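5' nucleotidase family protein (Staphylococcus aureus subsp. aureus, PDB 4Q7F) belongs to the 5'-nucleotidase family, pairing a calcineurin-like phosphoesterase domain with a 5'-nucleotidase C-terminal domain and carrying bound manganese, magnesium and 3D1. Local coordinates at residues G47-N52 / N98-D103; L131-Y136 / G158-T163; Y319-L324 / Q373-R378; F386-K391 / C473-R478. One frame throughout, in Å; residues are numbered along the deposited sequence.

Contact 1. Residues G47-N52 / N98-D103; sequences GLLLAN and NRMAFD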
# COMPACT_ATOMS: atom_id res chain seq x y z
N GLY A 47 -13.87 -5.89 -5.59
CA GLY A 47 -13.59 -5.09 -6.76
C GLY A 47 -14.57 -3.95 -6.91
O GLY A 47 -15.65 -4.00 -6.38
N LEU A 48 -14.16 -2.95 -7.68
CA LEU A 48 -14.91 -1.73 -7.84
C LEU A 48 -16.23 -1.90 -8.62
O LEU A 48 -17.23 -1.24 -8.31
CB LEU A 48 -14.02 -0.67 -8.52
CG LEU A 48 -14.60 0.73 -8.59
CD1 LEU A 48 -14.69 1.30 -7.19
CD2 LEU A 48 -13.79 1.64 -9.50
N LEU A 49 -16.23 -2.76 -9.61
CA LEU A 49 -17.47 -2.98 -10.35
C LEU A 49 -18.59 -3.39 -9.38
O LEU A 49 -19.64 -2.78 -9.34
CB LEU A 49 -17.28 -4.03 -11.42
CG LEU A 49 -16.50 -3.54 -12.64
CD1 LEU A 49 -16.28 -4.71 -13.58
CD2 LEU A 49 -17.25 -2.41 -13.35
N LEU A 50 -18.31 -4.39 -8.56
CA LEU A 50 -19.29 -4.92 -7.64
C LEU A 50 -19.54 -3.97 -6.48
O LEU A 50 -20.69 -3.75 -6.09
CB LEU A 50 -18.88 -6.31 -7.17
CG LEU A 50 -19.86 -7.12 -6.37
CD1 LEU A 50 -21.14 -7.32 -7.17
CD2 LEU A 50 -19.20 -8.45 -6.03
N ALA A 51 -18.48 -3.36 -5.94
CA ALA A 51 -18.67 -2.41 -4.86
C ALA A 51 -19.54 -1.25 -5.32
O ALA A 51 -20.41 -0.80 -4.60
CB ALA A 51 -17.34 -1.90 -4.35
N ASN A 52 -19.33 -0.79 -6.55
CA ASN A 52 -20.11 0.32 -7.07
C ASN A 52 -21.57 -0.10 -7.28
O ASN A 52 -22.48 0.70 -7.06
CB ASN A 52 -19.52 0.86 -8.38
CG ASN A 52 -20.23 2.09 -8.87
OD1 ASN A 52 -20.19 3.16 -8.23
ND2 ASN A 52 -20.84 1.99 -10.03
N ASN A 98 -14.77 7.08 -14.38
CA ASN A 98 -15.57 8.07 -15.03
C ASN A 98 -17.01 7.65 -15.27
O ASN A 98 -17.90 8.49 -15.12
CB ASN A 98 -14.90 8.56 -16.33
CG ASN A 98 -13.82 9.60 -16.08
OD1 ASN A 98 -13.62 10.04 -14.96
ND2 ASN A 98 -13.13 10.01 -17.12
N ARG A 99 -17.25 6.38 -15.65
CA ARG A 99 -18.63 5.90 -15.88
C ARG A 99 -19.44 5.94 -14.61
O ARG A 99 -20.64 6.16 -14.65
CB ARG A 99 -18.70 4.43 -16.27
CG ARG A 99 -17.88 3.96 -17.42
CD ARG A 99 -18.47 2.64 -17.88
NE ARG A 99 -17.47 1.79 -18.47
CZ ARG A 99 -17.09 0.63 -17.95
NH1 ARG A 99 -16.15 -0.07 -18.55
NH2 ARG A 99 -17.69 0.17 -16.86
N MSE A 100 -18.78 5.73 -13.48
CA MSE A 100 -19.48 5.61 -12.20
C MSE A 100 -19.97 6.89 -11.58
O MSE A 100 -20.63 6.87 -10.54
CB MSE A 100 -18.50 4.91 -11.25
CG MSE A 100 -18.30 3.48 -11.75
SE MSE A 100 -17.02 2.60 -10.58
CE MSE A 100 -16.94 0.95 -11.67
N ALA A 101 -19.60 8.01 -12.16
CA ALA A 101 -20.03 9.32 -11.65
C ALA A 101 -19.75 9.58 -10.17
O ALA A 101 -20.67 9.82 -9.39
CB ALA A 101 -21.50 9.57 -11.98
N PHE A 102 -18.46 9.54 -9.80
CA PHE A 102 -18.02 9.91 -8.47
C PHE A 102 -18.08 11.42 -8.34
O PHE A 102 -18.17 12.15 -9.34
CB PHE A 102 -16.59 9.46 -8.20
CG PHE A 102 -16.46 8.04 -7.81
CD1 PHE A 102 -16.59 7.03 -8.75
CD2 PHE A 102 -16.12 7.70 -6.49
CE1 PHE A 102 -16.44 5.70 -8.38
CE2 PHE A 102 -15.97 6.39 -6.12
CZ PHE A 102 -16.12 5.38 -7.06
N ASP A 103 -18.00 11.90 -7.11
CA ASP A 103 -18.08 13.31 -6.82
C ASP A 103 -16.73 13.88 -6.53
O ASP A 103 -16.40 14.99 -6.97
CB ASP A 103 -19.08 13.53 -5.68
CG ASP A 103 -20.50 13.15 -6.08
OD1 ASP A 103 -21.06 13.83 -6.99
OD2 ASP A 103 -21.04 12.16 -5.53
O HOH W 1 -22.41 3.99 -11.32
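Asn52 and Met100, a selenomethionine, mark the closest passage of the two backbones, with CA of Asn52 7.4 Å from CA of Met100. That spacing leaves the work to side chains: the first turn of helix 48-59 packs against the segment that leads out of helix 91-99 in the calcineurin-like phosphoesterase domain. Gly47 is the N-cap residue of the first helix, and its carbonyl O accepts from Ala51 N at 2.9 Å. On the other segment, Ala101 leaves helical geometry with positive phi and turns the chain toward Phe102.

The selenomethionine buries more surface than any other residue here. Its chain is extended beyond CG (chi2 179°, chi3 -175°), which carries the selenium across to the helix. There SE lies 3.5 Å from Leu48 CD2, while the terminal methyl reaches Leu49, with CE 3.8 Å from CD2 of that leucine. Asn52 lies against the nearer part of the same chain: its ND2 is 3.4 Å from Met100 CG, a contact between an amide and a methylene. Phe102 comes in edge-on, its CZ 4.3 Å from Leu48 CD1, and SE of Met100 also lies in the plane of that ring at its edge.

Lys67 NZ hydrogen-bonds both Asn52 OD1 and the Met100 carbonyl O, and it makes a cation-pi contact with Phe102. The Arg99 guanidinium has Leu49 CD2 at its edge, and its NH1 forms a salt bridge with Asp306. A water accepts from Asn52 ND2 at 2.9 Å and donates a weak bond to Met100 O.

Contact 2. Residues L131-Y136 / G158-T163; sequences LCANIY and GVIGLT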
# COMPACT_ATOMS: atom_id res chain seq x y z
N LEU A 131 -9.03 15.98 -4.23
CA LEU A 131 -8.73 17.00 -3.23
C LEU A 131 -7.54 16.62 -2.37
O LEU A 131 -7.55 15.57 -1.75
CB LEU A 131 -9.96 17.22 -2.35
CG LEU A 131 -11.24 17.68 -3.09
CD1 LEU A 131 -12.42 17.68 -2.13
CD2 LEU A 131 -11.06 19.06 -3.71
N CYS A 132 -6.52 17.47 -2.37
CA CYS A 132 -5.31 17.26 -1.54
C CYS A 132 -4.78 18.60 -1.07
O CYS A 132 -4.14 19.32 -1.83
CB CYS A 132 -4.23 16.52 -2.32
SG CYS A 132 -2.78 16.18 -1.30
N ALA A 133 -5.06 18.94 0.18
CA ALA A 133 -4.65 20.23 0.73
C ALA A 133 -3.24 20.29 1.33
O ALA A 133 -2.71 21.39 1.59
CB ALA A 133 -5.68 20.68 1.77
N ASN A 134 -2.60 19.15 1.53
CA ASN A 134 -1.29 19.17 2.18
C ASN A 134 -0.07 18.72 1.37
O ASN A 134 1.01 18.51 1.94
CB ASN A 134 -1.39 18.39 3.50
CG ASN A 134 -1.57 16.91 3.29
OD1 ASN A 134 -2.25 16.49 2.36
ND2 ASN A 134 -0.95 16.11 4.14
N ILE A 135 -0.22 18.57 0.07
CA ILE A 135 0.91 18.21 -0.79
C ILE A 135 1.06 19.36 -1.76
O ILE A 135 0.16 19.64 -2.57
CB ILE A 135 0.72 16.90 -1.57
CG1 ILE A 135 0.64 15.72 -0.61
CG2 ILE A 135 1.86 16.70 -2.55
CD1 ILE A 135 0.50 14.37 -1.28
N TYR A 136 2.19 20.05 -1.66
CA TYR A 136 2.46 21.19 -2.52
C TYR A 136 3.46 20.88 -3.61
O TYR A 136 4.42 20.11 -3.42
CB TYR A 136 3.00 22.36 -1.69
CG TYR A 136 1.95 23.19 -0.98
CD1 TYR A 136 1.08 22.63 -0.04
CD2 TYR A 136 1.86 24.56 -1.21
CE1 TYR A 136 0.13 23.41 0.61
CE2 TYR A 136 0.93 25.35 -0.55
CZ TYR A 136 0.07 24.77 0.36
OH TYR A 136 -0.86 25.58 1.00
N GLY A 158 -18.50 21.16 4.11
CA GLY A 158 -17.14 21.49 3.72
C GLY A 158 -16.31 20.22 3.74
O GLY A 158 -16.33 19.48 4.72
N VAL A 159 -15.59 19.97 2.66
CA VAL A 159 -14.78 18.77 2.56
C VAL A 159 -13.32 19.12 2.36
O VAL A 159 -12.97 19.94 1.52
CB VAL A 159 -15.22 17.88 1.37
CG1 VAL A 159 -14.44 16.57 1.38
CG2 VAL A 159 -16.70 17.58 1.45
N ILE A 160 -12.46 18.50 3.15
CA ILE A 160 -11.04 18.72 2.99
C ILE A 160 -10.36 17.38 2.76
O ILE A 160 -10.60 16.42 3.50
CB ILE A 160 -10.42 19.46 4.20
CG1 ILE A 160 -8.93 19.69 3.94
CG2 ILE A 160 -10.62 18.69 5.50
CD1 ILE A 160 -8.27 20.61 4.97
N GLY A 161 -9.52 17.32 1.72
CA GLY A 161 -8.75 16.14 1.36
C GLY A 161 -7.31 16.25 1.85
O GLY A 161 -6.64 17.27 1.66
N LEU A 162 -6.84 15.19 2.48
CA LEU A 162 -5.50 15.15 3.04
C LEU A 162 -4.86 13.82 2.77
O LEU A 162 -5.56 12.80 2.63
CB LEU A 162 -5.57 15.37 4.55
CG LEU A 162 -6.01 16.78 4.95
CD1 LEU A 162 -6.50 16.85 6.40
CD2 LEU A 162 -4.88 17.76 4.68
N THR A 163 -3.53 13.83 2.71
CA THR A 163 -2.76 12.63 2.40
C THR A 163 -1.61 12.43 3.40
O THR A 163 -1.00 13.38 3.90
CB THR A 163 -2.18 12.75 0.98
OG1 THR A 163 -3.25 12.89 0.01
CG2 THR A 163 -1.37 11.52 0.63
O HOH W 2 -5.52 13.98 -1.04
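Ala133 and Gly161 join the two segments by a single backbone hydrogen bond, where the chain leading into strand 135-137 lies along the end of strand 155-163. This strand belongs to a mixed six-stranded sheet of the calcineurin-like phosphoesterase domain. Ala133 N donates to Gly161 O at 2.7 Å and a nearly straight 171°.

The other direct hydrogen bonds come from the Asn134 amide, which grips the backbone of Thr163 at two points. OD1 accepts from Thr163 N, the donor tilted from the carbonyl plane, while ND2 gives a bond of 2.7 Å to Thr163 O. That second bond is straight (175°), lies in the amide plane and uses a lone pair of the carbonyl. Asn134 CG sits between its own backbone N and carbonyl carbon (chi1 69°), which points the amide at the strand. ND2 has a further acceptor in His182 O, which holds the group from outside the pair.

Two CA-H...O contacts add to this: Gly161 CA lies 3.4 Å from Leu131 O, an approach allowed by the missing side chain, and Cys132 CA faces Gly161 O.

Among the apolar pairs, Ala133 CB meets Ile160 CG1 at 4.0 Å and Leu162 CD2 at 4.2 Å. The same Leu162 methyl lies against the Asn134 amide, the two side chains crossing at about a right angle. Ile135 CD1 closes the far end against Thr163 CB.

The Thr163 hydroxyl is hydrogen-bonded to Leu107 O, and a water donates to both Thr163 OG1 and Leu131 O, 2.7 Å from each atom.

Contact 3. Residues Y319-L324 / Q373-R378; sequences YEITTL and QVVTMR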
# COMPACT_ATOMS: atom_id res chain seq x y z
N TYR A 319 0.77 -15.47 -20.19
CA TYR A 319 1.93 -15.53 -21.06
C TYR A 319 3.05 -16.27 -20.34
O TYR A 319 3.39 -15.93 -19.21
CB TYR A 319 2.41 -14.13 -21.47
CG TYR A 319 3.66 -14.17 -22.31
CD1 TYR A 319 3.59 -14.39 -23.68
CD2 TYR A 319 4.91 -14.02 -21.73
CE1 TYR A 319 4.74 -14.46 -24.46
CE2 TYR A 319 6.07 -14.07 -22.50
CZ TYR A 319 5.98 -14.29 -23.86
OH TYR A 319 7.12 -14.34 -24.62
N GLU A 320 3.59 -17.29 -21.00
CA GLU A 320 4.64 -18.10 -20.41
C GLU A 320 6.02 -17.44 -20.50
O GLU A 320 6.49 -17.11 -21.59
CB GLU A 320 4.65 -19.49 -21.06
CG GLU A 320 5.76 -20.38 -20.54
CD GLU A 320 5.65 -21.82 -21.02
OE1 GLU A 320 4.52 -22.32 -21.20
OE2 GLU A 320 6.72 -22.44 -21.17
N ILE A 321 6.66 -17.25 -19.35
CA ILE A 321 7.97 -16.65 -19.28
C ILE A 321 9.03 -17.72 -19.58
O ILE A 321 9.86 -17.55 -20.47
CB ILE A 321 8.25 -16.04 -17.89
CG1 ILE A 321 7.13 -15.08 -17.47
CG2 ILE A 321 9.61 -15.35 -17.88
CD1 ILE A 321 7.04 -13.83 -18.31
N THR A 322 8.98 -18.82 -18.83
CA THR A 322 9.89 -19.93 -19.02
C THR A 322 9.35 -21.17 -18.32
O THR A 322 8.31 -21.11 -17.64
CB THR A 322 11.32 -19.63 -18.46
OG1 THR A 322 12.24 -20.64 -18.90
CG2 THR A 322 11.33 -19.59 -16.94
N THR A 323 10.04 -22.28 -18.53
CA THR A 323 9.76 -23.54 -17.86
C THR A 323 11.05 -23.93 -17.14
O THR A 323 12.07 -24.09 -17.78
CB THR A 323 9.37 -24.65 -18.84
OG1 THR A 323 8.19 -24.27 -19.55
CG2 THR A 323 9.10 -25.96 -18.09
N LEU A 324 10.99 -24.05 -15.83
CA LEU A 324 12.16 -24.39 -15.02
C LEU A 324 12.26 -25.90 -14.88
O LEU A 324 11.26 -26.59 -15.01
CB LEU A 324 12.00 -23.78 -13.63
CG LEU A 324 11.61 -22.30 -13.58
CD1 LEU A 324 11.36 -21.88 -12.15
CD2 LEU A 324 12.67 -21.43 -14.22
N GLN A 373 7.08 -25.13 -11.97
CA GLN A 373 7.97 -25.33 -13.09
C GLN A 373 7.60 -24.42 -14.26
O GLN A 373 8.49 -23.86 -14.91
CB GLN A 373 8.01 -26.79 -13.52
CG GLN A 373 8.46 -27.71 -12.40
CD GLN A 373 8.80 -29.11 -12.87
OE1 GLN A 373 9.35 -29.30 -13.96
NE2 GLN A 373 8.54 -30.09 -12.02
N VAL A 374 6.31 -24.25 -14.53
CA VAL A 374 5.90 -23.34 -15.58
C VAL A 374 5.66 -22.00 -14.90
O VAL A 374 4.93 -21.91 -13.90
CB VAL A 374 4.65 -23.84 -16.35
CG1 VAL A 374 4.26 -22.85 -17.44
CG2 VAL A 374 4.93 -25.21 -16.95
N VAL A 375 6.32 -20.97 -15.42
CA VAL A 375 6.21 -19.63 -14.87
C VAL A 375 5.53 -18.73 -15.89
O VAL A 375 5.99 -18.62 -17.03
CB VAL A 375 7.59 -19.04 -14.55
CG1 VAL A 375 7.43 -17.67 -13.90
CG2 VAL A 375 8.38 -19.97 -13.64
N THR A 376 4.44 -18.09 -15.46
CA THR A 376 3.71 -17.15 -16.32
C THR A 376 3.84 -15.73 -15.75
O THR A 376 4.34 -15.54 -14.63
CB THR A 376 2.22 -17.51 -16.39
OG1 THR A 376 1.64 -17.39 -15.09
CG2 THR A 376 2.02 -18.95 -16.91
N MSE A 377 3.39 -14.74 -16.52
CA MSE A 377 3.43 -13.33 -16.09
C MSE A 377 2.72 -13.20 -14.74
O MSE A 377 3.19 -12.50 -13.83
CB MSE A 377 2.82 -12.47 -17.20
CG MSE A 377 2.81 -10.98 -16.89
SE MSE A 377 4.60 -10.29 -16.36
CE MSE A 377 5.20 -10.08 -18.21
N ARG A 378 1.60 -13.92 -14.61
CA ARG A 378 0.77 -13.96 -13.38
C ARG A 378 1.63 -14.29 -12.16
O ARG A 378 1.56 -13.63 -11.14
CB ARG A 378 -0.32 -15.04 -13.51
CG ARG A 378 -1.39 -15.04 -12.40
CD ARG A 378 -2.40 -16.19 -12.53
NE ARG A 378 -2.97 -16.23 -13.87
CZ ARG A 378 -4.05 -15.56 -14.26
NH1 ARG A 378 -4.74 -14.80 -13.40
NH2 ARG A 378 -4.43 -15.65 -15.51
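Ile321 holds its CG1 anti to the carbonyl carbon (chi1 -53°), and this branch runs alongside the Val375 carbonyl toward Met377, a selenomethionine whose chain bends at chi2 and chi3. The two side chains cross on a slant, Ile321 CD1 lying 4.2 Å from Met377 CE. Val375 has its CG2 anti to the carbonyl carbon, which presents this methyl to Leu324 CD1 at 3.8 Å.

The backbones form a two-stranded antiparallel ribbon, strands 320-323 and 374-376 running at 161° to each other, with a classic beta bulge. Ile321 and Thr322 both face Val375, whose carbonyl O accepts a 2.8 Å bond from Ile321 N and a weak 3.5 Å bond from Thr322 N. Val375 N returns a bond to Thr322 O, and Leu324 N reaches Gln373 O at 2.7 Å. At the other end Met377 N, at the start of helix 377-383, donates to Tyr319 O. Thr376 is the N-cap of that helix, its OG1 bonded to Asp379 OD2.

The ribbon belongs to the C-terminal domain. Helix 501-511 packs against Ile321, Thr322 and Leu324 through Ile506 and Leu509. Thr322 and Val375 lie on one face, Glu320, Thr323, Val374 and Thr376 on the other. There Glu320 extends across Val374 at about a right angle, bringing its OE1 3.8 Å from Val374 CG1, and Glu320 OE2 accepts a weak bond from Thr323 OG1.

Contact 4. Residues F386-K391 / C473-R478; sequences FPNTFK and CVNNYR. With 3D1 ((2R,3S,5R)-5-(6-amino-9H-purin-9-yl)-tetrahydro-2-(hydroxymethyl)furan-3-ol), chain D.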
# COMPACT_ATOMS: atom_id res chain seq x y z
N PHE A 386 5.23 -4.97 -6.50
CA PHE A 386 5.46 -3.53 -6.46
C PHE A 386 6.36 -3.09 -7.60
O PHE A 386 7.21 -3.86 -8.06
CB PHE A 386 6.05 -3.13 -5.11
CG PHE A 386 5.12 -3.34 -3.97
CD1 PHE A 386 4.02 -2.49 -3.78
CD2 PHE A 386 5.32 -4.36 -3.06
CE1 PHE A 386 3.15 -2.68 -2.73
CE2 PHE A 386 4.46 -4.55 -2.00
CZ PHE A 386 3.38 -3.71 -1.83
N PRO A 387 6.22 -1.83 -8.04
CA PRO A 387 7.11 -1.35 -9.09
C PRO A 387 8.42 -0.76 -8.53
O PRO A 387 8.77 0.40 -8.76
CB PRO A 387 6.25 -0.33 -9.82
CG PRO A 387 5.33 0.22 -8.77
CD PRO A 387 5.17 -0.84 -7.71
N ASN A 388 9.16 -1.58 -7.78
CA ASN A 388 10.43 -1.17 -7.20
C ASN A 388 11.62 -1.37 -8.14
O ASN A 388 11.69 -2.37 -8.86
CB ASN A 388 10.79 -2.03 -6.02
CG ASN A 388 9.78 -2.00 -4.89
OD1 ASN A 388 9.61 -3.01 -4.19
ND2 ASN A 388 9.14 -0.88 -4.70
N THR A 389 12.57 -0.44 -8.07
CA THR A 389 13.82 -0.55 -8.78
C THR A 389 14.80 -0.87 -7.65
O THR A 389 14.38 -1.04 -6.49
CB THR A 389 14.19 0.72 -9.53
OG1 THR A 389 14.19 1.80 -8.60
CG2 THR A 389 13.17 1.02 -10.65
N PHE A 390 16.09 -0.94 -7.95
CA PHE A 390 17.06 -1.31 -6.92
C PHE A 390 18.25 -0.37 -6.79
O PHE A 390 18.60 0.38 -7.70
CB PHE A 390 17.51 -2.74 -7.17
CG PHE A 390 16.36 -3.69 -7.24
CD1 PHE A 390 15.67 -3.89 -8.44
CD2 PHE A 390 15.87 -4.30 -6.08
CE1 PHE A 390 14.57 -4.73 -8.49
CE2 PHE A 390 14.76 -5.14 -6.12
CZ PHE A 390 14.13 -5.36 -7.32
N LYS A 391 18.89 -0.42 -5.63
CA LYS A 391 20.03 0.39 -5.39
C LYS A 391 21.07 -0.38 -4.61
O LYS A 391 20.74 -1.15 -3.68
CB LYS A 391 19.64 1.67 -4.64
CG LYS A 391 19.01 2.73 -5.55
CD LYS A 391 18.75 4.01 -4.79
CE LYS A 391 18.43 5.16 -5.73
NZ LYS A 391 17.25 4.87 -6.60
N CYS A 473 22.58 -4.70 -2.10
CA CYS A 473 21.50 -4.41 -3.07
C CYS A 473 20.18 -4.44 -2.32
O CYS A 473 19.80 -5.49 -1.73
CB CYS A 473 21.49 -5.46 -4.17
SG CYS A 473 20.31 -5.10 -5.48
N VAL A 474 19.48 -3.31 -2.31
CA VAL A 474 18.17 -3.21 -1.69
C VAL A 474 17.21 -2.61 -2.70
O VAL A 474 17.63 -2.06 -3.74
CB VAL A 474 18.20 -2.36 -0.41
CG1 VAL A 474 19.31 -2.86 0.51
CG2 VAL A 474 18.39 -0.88 -0.73
N ASN A 475 15.91 -2.73 -2.45
CA ASN A 475 14.94 -2.08 -3.38
C ASN A 475 14.81 -0.58 -3.07
O ASN A 475 15.27 -0.13 -2.02
CB ASN A 475 13.61 -2.81 -3.40
CG ASN A 475 12.86 -2.74 -2.08
OD1 ASN A 475 12.76 -1.70 -1.45
ND2 ASN A 475 12.24 -3.83 -1.73
N ASN A 476 14.19 0.18 -3.97
CA ASN A 476 14.12 1.63 -3.77
C ASN A 476 13.33 2.04 -2.54
O ASN A 476 13.60 3.09 -1.93
CB ASN A 476 13.56 2.35 -4.99
CG ASN A 476 12.11 2.05 -5.22
OD1 ASN A 476 11.75 0.95 -5.61
ND2 ASN A 476 11.27 3.04 -4.99
N TYR A 477 12.37 1.20 -2.17
CA TYR A 477 11.53 1.42 -0.98
C TYR A 477 12.44 1.41 0.23
O TYR A 477 12.45 2.34 1.03
CB TYR A 477 10.47 0.31 -0.87
CG TYR A 477 9.47 0.43 0.25
CD1 TYR A 477 8.34 1.23 0.10
CD2 TYR A 477 9.61 -0.31 1.41
CE1 TYR A 477 7.40 1.34 1.10
CE2 TYR A 477 8.66 -0.22 2.43
CZ TYR A 477 7.56 0.60 2.26
OH TYR A 477 6.61 0.69 3.24
N ARG A 478 13.21 0.33 0.35
CA ARG A 478 14.17 0.24 1.44
C ARG A 478 15.22 1.37 1.43
O ARG A 478 15.56 1.88 2.49
CB ARG A 478 14.89 -1.09 1.40
CG ARG A 478 14.04 -2.24 1.84
CD ARG A 478 13.87 -2.29 3.35
NE ARG A 478 13.14 -3.51 3.68
CZ ARG A 478 11.83 -3.62 3.83
NH1 ARG A 478 11.01 -2.57 3.76
NH2 ARG A 478 11.33 -4.82 4.07
O5' 3D1 D . 3.10 2.01 4.75
C5' 3D1 D . 3.82 1.39 3.69
C4' 3D1 D . 3.04 1.50 2.39
O4' 3D1 D . 3.93 1.11 1.35
C1' 3D1 D . 3.54 -0.13 0.75
N9 3D1 D . 4.74 -0.97 0.54
C4 3D1 D . 5.50 -0.85 -0.54
N3 3D1 D . 5.44 -0.05 -1.63
C2 3D1 D . 6.38 -0.15 -2.60
N1 3D1 D . 7.42 -1.02 -2.53
C6 3D1 D . 7.59 -1.87 -1.50
N6 3D1 D . 8.64 -2.73 -1.47
C5 3D1 D . 6.60 -1.81 -0.39
N7 3D1 D . 6.40 -2.45 0.78
C8 3D1 D . 5.28 -1.93 1.34
C2' 3D1 D . 2.45 -0.71 1.64
C3' 3D1 D . 1.86 0.55 2.24
O3' 3D1 D . 0.90 1.10 1.31
O HOH W 3 8.46 2.15 -5.56
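Asn476, Lys391 and Asn388 carry much of this contact, joined by Phe390 with an equal share to Asn388. Asn476 buries the most. A chi1 of 69° folds its amide back over the 386-391 segment. OD1 accepts from Thr389 N at 2.9 Å, with the donor 42° out of the carbonyl plane, and takes a weak bond from Asn388 ND2. Asn476 N in turn donates to Thr389 O at 2.8 Å. The preceding Asn475 caps helix 476-479 by accepting from Arg478 N.

Lys391 is bound through its backbone. It forms an antiparallel hydrogen-bonded pair with Val474, Lys391 N to Val474 O at 2.8 Å and Val474 N to Lys391 O at 2.9 Å.

Asn388 reads the purine edge of 3D1. Its ND2 gives a 168° bond of 2.8 Å to N1 of 3D1, and its OD1 accepts from N6 of 3D1 at 2.9 Å. The OD1 atom is also bonded to Tyr384 OH, a second-shell tie that fixes the amide's rotation. The purine is sandwiched between two rings: Tyr477 covers one face, with C5 of 3D1 3.4 Å above the ring centre, and Phe386 covers the other with an offset stack. Trp170 meets the Tyr477 ring with nearly parallel planes, and Phe365 meets Phe386 edge-to-face.

The strand ends of both segments, 390-391 and 473-475, belong to the five-stranded sheet of the C-terminal domain, where strand 390-396 lies between strands 469-475 and 493-497. Phe390 packs on Leu351 of helix 342-355, and Val474 on Cys361 of strand 359-363.

Contacts 2 and 4 are buried, contact 1 is partly so and contact 3 lies at the surface. Contacts 1 and 2 fall in the phosphoesterase range, contacts 3 and 4 in the C-terminal one, where helix 377-383 from contact 3 is followed in the chain by strand 390-396 of contact 4. Their chemistry differs accordingly: contact 1 joins its segments by apolar packing and a water, contact 3 by a ladder of backbone bonds, while contacts 2 and 4 each use an asparagine amide to grip backbone. Contact 4 alone touches 3D1, yet the side chain of Thr163 in contact 2 lies about 8 Å from the magnesium ion. The centres of contacts 2 and 4 are about 29 Å apart.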